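Local coordinates for ORF112 (Cyprinid herpesvirus 3, PDB 4WCG), which binds left-handed Z-DNA through its winged-helix Zalpha domain and may also bind RNA, at residues A[46-58]-A[86-97]. Sequence-based numbering, arbitrary orientation.
Sequences ILAYLGTKQGAKA and RKHPQHPVWYLP. With SO4 (sulfate ion), chain E; nucleotides of chain D.
The side-chain amide of Q54 does the work of a backbone neighbour for L96: OE1 accepts from L96 N at 2.8 Å, and NE2 donates a nearly straight bond to L96 O, on a lone pair in the plane of that carbonyl. A bend at chi2 (-83°) brings the amide round to L96, and the two bonds fix its rotation. Next along, G55 N and A56 N both donate to W94 O, the first at 2.8 Å, while W94 N returns a bond to A56 O at 2.9 Å. This is a G1 bulge in a single antiparallel bridge, with G55 at positive phi (80°), where its lack of a CB avoids a clash with the preceding carbonyl. V93 CG1 presses on G55 CA at 3.4 Å, tighter than usual, and Y95 CE1 lies 3.5 Å from the same CA.

The tight apolar part is at the C-terminal end of helix 40-52, against L96. L96 points at the helix with CG anti to its backbone N (chi1 -173°), and its branches divide: CD1 packs on L47 CD2 at 3.5 Å, CD2 on G51 CA. L50 adds CD2 against W94 O. By contrast, the K57 side is loose and open to solvent; the extended K57 chain passes V93 at a slant, K57 CG 4.0 Å from V93 CG2. Here a water bridges A58 N and P92 O, and P92, centre of an inverse gamma turn, sets CG against O5' of the deoxyguanosine nucleotide DG3 of the bound DNA, chain D.

In winged-helix terms, the contact ties the end of helix 40-52 and the linker to helix 58-65 onto the wing strand 94-95, which pairs with 86-87. Behind it, L50 and W94 meet V85, and W94 packs edge-to-face on Y77 of helix 69-81.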
# COMPACT_ATOMS: atom_id res chain seq x y z
N ILE A 46 13.68 1.77 7.95
CA ILE A 46 13.49 1.42 6.54
C ILE A 46 13.41 2.68 5.68
O ILE A 46 14.01 2.77 4.61
CB ILE A 46 12.23 0.58 6.37
CG1 ILE A 46 12.43 -0.79 7.03
CG2 ILE A 46 11.89 0.40 4.89
CD1 ILE A 46 11.17 -1.62 7.10
N LEU A 47 12.67 3.67 6.16
CA LEU A 47 12.55 4.94 5.45
C LEU A 47 13.92 5.60 5.33
O LEU A 47 14.24 6.22 4.31
CB LEU A 47 11.57 5.87 6.17
CG LEU A 47 10.12 5.40 6.14
CD1 LEU A 47 9.25 6.29 7.02
CD2 LEU A 47 9.59 5.44 4.72
N ALA A 48 14.73 5.48 6.37
CA ALA A 48 16.05 6.07 6.32
C ALA A 48 16.93 5.41 5.26
O ALA A 48 17.67 6.09 4.56
CB ALA A 48 16.72 5.99 7.67
N TYR A 49 16.85 4.09 5.15
CA TYR A 49 17.61 3.39 4.12
C TYR A 49 17.17 3.89 2.74
O TYR A 49 17.99 4.20 1.89
CB TYR A 49 17.41 1.87 4.22
CG TYR A 49 18.25 1.07 3.24
CD1 TYR A 49 17.83 0.89 1.92
CD2 TYR A 49 19.46 0.52 3.62
CE1 TYR A 49 18.60 0.17 1.02
CE2 TYR A 49 20.24 -0.20 2.72
CZ TYR A 49 19.79 -0.38 1.42
OH TYR A 49 20.56 -1.09 0.53
N LEU A 50 15.86 3.99 2.54
CA LEU A 50 15.33 4.38 1.23
C LEU A 50 15.73 5.80 0.85
O LEU A 50 15.90 6.11 -0.33
CB LEU A 50 13.81 4.23 1.21
CG LEU A 50 13.38 2.78 1.22
CD1 LEU A 50 11.86 2.65 1.33
CD2 LEU A 50 13.88 2.09 -0.05
N GLY A 51 15.89 6.65 1.86
CA GLY A 51 16.32 8.02 1.64
C GLY A 51 17.73 8.06 1.10
O GLY A 51 18.15 9.06 0.51
N THR A 52 18.47 6.98 1.31
CA THR A 52 19.85 6.89 0.88
C THR A 52 19.96 6.19 -0.48
O THR A 52 20.86 6.48 -1.27
CB THR A 52 20.71 6.13 1.91
OG1 THR A 52 20.45 6.66 3.23
CG2 THR A 52 22.16 6.30 1.61
N LYS A 53 19.03 5.28 -0.74
CA LYS A 53 19.03 4.49 -1.97
C LYS A 53 17.62 4.19 -2.45
O LYS A 53 16.98 3.26 -1.98
CB LYS A 53 19.78 3.17 -1.75
N GLN A 54 17.14 4.99 -3.40
CA GLN A 54 15.85 4.76 -4.04
C GLN A 54 15.88 3.49 -4.87
O GLN A 54 16.92 3.13 -5.44
CB GLN A 54 15.48 5.94 -4.94
CG GLN A 54 15.19 7.23 -4.21
CD GLN A 54 13.77 7.29 -3.70
OE1 GLN A 54 13.00 6.35 -3.87
NE2 GLN A 54 13.41 8.41 -3.09
N GLY A 55 14.76 2.79 -4.96
CA GLY A 55 14.70 1.65 -5.83
C GLY A 55 15.33 0.40 -5.22
O GLY A 55 15.91 -0.42 -5.93
N ALA A 56 15.21 0.26 -3.90
CA ALA A 56 15.87 -0.82 -3.18
C ALA A 56 15.00 -2.06 -3.08
O ALA A 56 13.77 -1.97 -3.10
CB ALA A 56 16.27 -0.36 -1.80
N LYS A 57 15.65 -3.21 -2.96
CA LYS A 57 14.95 -4.45 -2.69
C LYS A 57 14.96 -4.77 -1.21
O LYS A 57 15.89 -4.38 -0.50
CB LYS A 57 15.59 -5.60 -3.47
CG LYS A 57 15.44 -5.47 -4.97
CD LYS A 57 15.96 -6.71 -5.67
CE LYS A 57 15.44 -6.79 -7.09
NZ LYS A 57 15.63 -8.15 -7.67
N ALA A 58 13.94 -5.47 -0.74
CA ALA A 58 13.84 -5.84 0.67
C ALA A 58 15.04 -6.63 1.18
O ALA A 58 15.46 -6.44 2.32
CB ALA A 58 12.57 -6.64 0.91
N ARG A 86 6.46 3.46 -1.70
CA ARG A 86 5.73 3.09 -2.90
C ARG A 86 6.50 2.01 -3.63
O ARG A 86 7.72 2.13 -3.84
CB ARG A 86 5.53 4.31 -3.79
CG ARG A 86 4.57 4.07 -4.94
CD ARG A 86 4.59 5.23 -5.90
NE ARG A 86 4.21 6.47 -5.23
CZ ARG A 86 4.56 7.67 -5.65
NH1 ARG A 86 5.33 7.80 -6.73
NH2 ARG A 86 4.17 8.75 -4.99
N LYS A 87 5.81 0.95 -4.02
CA LYS A 87 6.43 -0.13 -4.77
C LYS A 87 6.40 0.18 -6.26
O LYS A 87 5.46 0.81 -6.75
CB LYS A 87 5.69 -1.45 -4.49
CG LYS A 87 6.43 -2.69 -4.93
CD LYS A 87 5.57 -3.93 -4.66
CE LYS A 87 4.56 -4.13 -5.77
NZ LYS A 87 5.25 -4.48 -7.05
N HIS A 88 7.43 -0.26 -6.97
CA HIS A 88 7.42 -0.34 -8.42
C HIS A 88 6.20 -1.10 -8.91
O HIS A 88 5.82 -2.11 -8.33
CB HIS A 88 8.71 -1.03 -8.90
CG HIS A 88 8.96 -0.91 -10.37
ND1 HIS A 88 8.27 -1.64 -11.31
CD2 HIS A 88 9.85 -0.15 -11.07
CE1 HIS A 88 8.70 -1.34 -12.52
NE2 HIS A 88 9.66 -0.43 -12.40
N PRO A 89 5.58 -0.63 -10.00
CA PRO A 89 4.34 -1.28 -10.45
C PRO A 89 4.51 -2.75 -10.87
O PRO A 89 3.53 -3.50 -10.78
CB PRO A 89 3.90 -0.41 -11.64
CG PRO A 89 5.13 0.34 -12.05
CD PRO A 89 5.92 0.56 -10.80
N GLN A 90 5.70 -3.16 -11.30
CA GLN A 90 5.92 -4.51 -11.81
C GLN A 90 6.94 -5.35 -11.03
O GLN A 90 6.99 -6.56 -11.18
CB GLN A 90 6.36 -4.44 -13.28
N HIS A 91 7.76 -4.69 -10.21
CA HIS A 91 8.88 -5.37 -9.55
C HIS A 91 8.87 -5.10 -8.06
O HIS A 91 8.31 -4.10 -7.63
CB HIS A 91 10.21 -4.91 -10.15
CG HIS A 91 10.34 -5.17 -11.62
ND1 HIS A 91 10.19 -6.43 -12.16
CD2 HIS A 91 10.61 -4.34 -12.65
CE1 HIS A 91 10.36 -6.36 -13.47
NE2 HIS A 91 10.61 -5.10 -13.79
N PRO A 92 9.49 -5.98 -7.26
CA PRO A 92 9.59 -5.77 -5.81
C PRO A 92 10.74 -4.82 -5.49
O PRO A 92 11.73 -5.18 -4.85
CB PRO A 92 9.85 -7.17 -5.26
CG PRO A 92 10.62 -7.84 -6.38
CD PRO A 92 10.00 -7.31 -7.65
N VAL A 93 10.58 -3.60 -5.96
CA VAL A 93 11.56 -2.54 -5.78
C VAL A 93 10.84 -1.35 -5.15
O VAL A 93 9.69 -1.08 -5.50
CB VAL A 93 12.22 -2.21 -7.13
CG1 VAL A 93 12.80 -0.83 -7.15
CG2 VAL A 93 13.27 -3.28 -7.46
N TRP A 94 11.48 -0.66 -4.21
CA TRP A 94 10.77 0.29 -3.35
C TRP A 94 11.34 1.71 -3.42
O TRP A 94 12.57 1.92 -3.45
CB TRP A 94 10.79 -0.20 -1.89
CG TRP A 94 10.07 -1.50 -1.77
CD1 TRP A 94 10.59 -2.77 -1.94
CD2 TRP A 94 8.68 -1.68 -1.49
NE1 TRP A 94 9.60 -3.70 -1.79
CE2 TRP A 94 8.42 -3.06 -1.51
CE3 TRP A 94 7.63 -0.80 -1.23
CZ2 TRP A 94 7.14 -3.58 -1.26
CZ3 TRP A 94 6.37 -1.30 -1.00
CH2 TRP A 94 6.14 -2.69 -1.00
N TYR A 95 10.42 2.66 -3.42
CA TYR A 95 10.75 4.07 -3.51
C TYR A 95 10.18 4.86 -2.34
O TYR A 95 9.20 4.49 -1.72
CB TYR A 95 10.22 4.66 -4.82
CG TYR A 95 10.71 3.92 -6.03
CD1 TYR A 95 11.94 4.22 -6.60
CD2 TYR A 95 9.93 2.93 -6.61
CE1 TYR A 95 12.39 3.52 -7.71
CE2 TYR A 95 10.36 2.24 -7.73
CZ TYR A 95 11.59 2.54 -8.27
OH TYR A 95 12.00 1.86 -9.39
N LEU A 96 10.80 6.01 -2.11
CA LEU A 96 10.34 6.94 -1.11
C LEU A 96 9.73 8.15 -1.80
O LEU A 96 10.46 8.93 -2.40
CB LEU A 96 11.54 7.35 -0.24
CG LEU A 96 11.38 8.21 1.00
CD1 LEU A 96 10.66 7.44 2.08
CD2 LEU A 96 12.75 8.68 1.47
N PRO A 97 8.39 8.31 -1.73
CA PRO A 97 7.72 9.46 -2.36
C PRO A 97 8.19 10.80 -1.79
O PRO A 97 8.49 10.81 -0.59
CB PRO A 97 6.24 9.24 -2.03
CG PRO A 97 6.12 7.78 -1.73
CD PRO A 97 7.43 7.40 -1.10
S SO4 E . 1.39 7.61 -2.92
O1 SO4 E . 2.20 8.75 -2.50
O2 SO4 E . 0.69 7.94 -4.16
O3 SO4 E . 2.26 6.45 -3.17
O4 SO4 E . 0.41 7.32 -1.88
P DG D 3 10.76 -11.76 -7.92
OP1 DG D 3 11.11 -11.48 -9.34
OP2 DG D 3 11.74 -11.47 -6.85
O5' DG D 3 9.40 -11.02 -7.61
C5' DG D 3 8.79 -11.16 -6.34
C4' DG D 3 7.45 -10.47 -6.33
O4' DG D 3 6.64 -11.04 -7.38
C3' DG D 3 6.67 -10.62 -5.05
O3' DG D 3 6.87 -9.49 -4.24
C2' DG D 3 5.22 -10.71 -5.50
C1' DG D 3 5.30 -11.14 -6.96
N9 DG D 3 4.85 -12.51 -7.21
C8 DG D 3 3.92 -12.92 -8.13
N7 DG D 3 3.73 -14.21 -8.15
C5 DG D 3 4.60 -14.70 -7.17
C6 DG D 3 4.82 -16.02 -6.72
O6 DG D 3 4.30 -17.07 -7.14
N1 DG D 3 5.77 -16.07 -5.69
C2 DG D 3 6.42 -14.97 -5.19
N2 DG D 3 7.31 -15.21 -4.23
N3 DG D 3 6.22 -13.74 -5.60
C4 DG D 3 5.29 -13.67 -6.58
O HOH W 1 12.03 -6.59 -2.59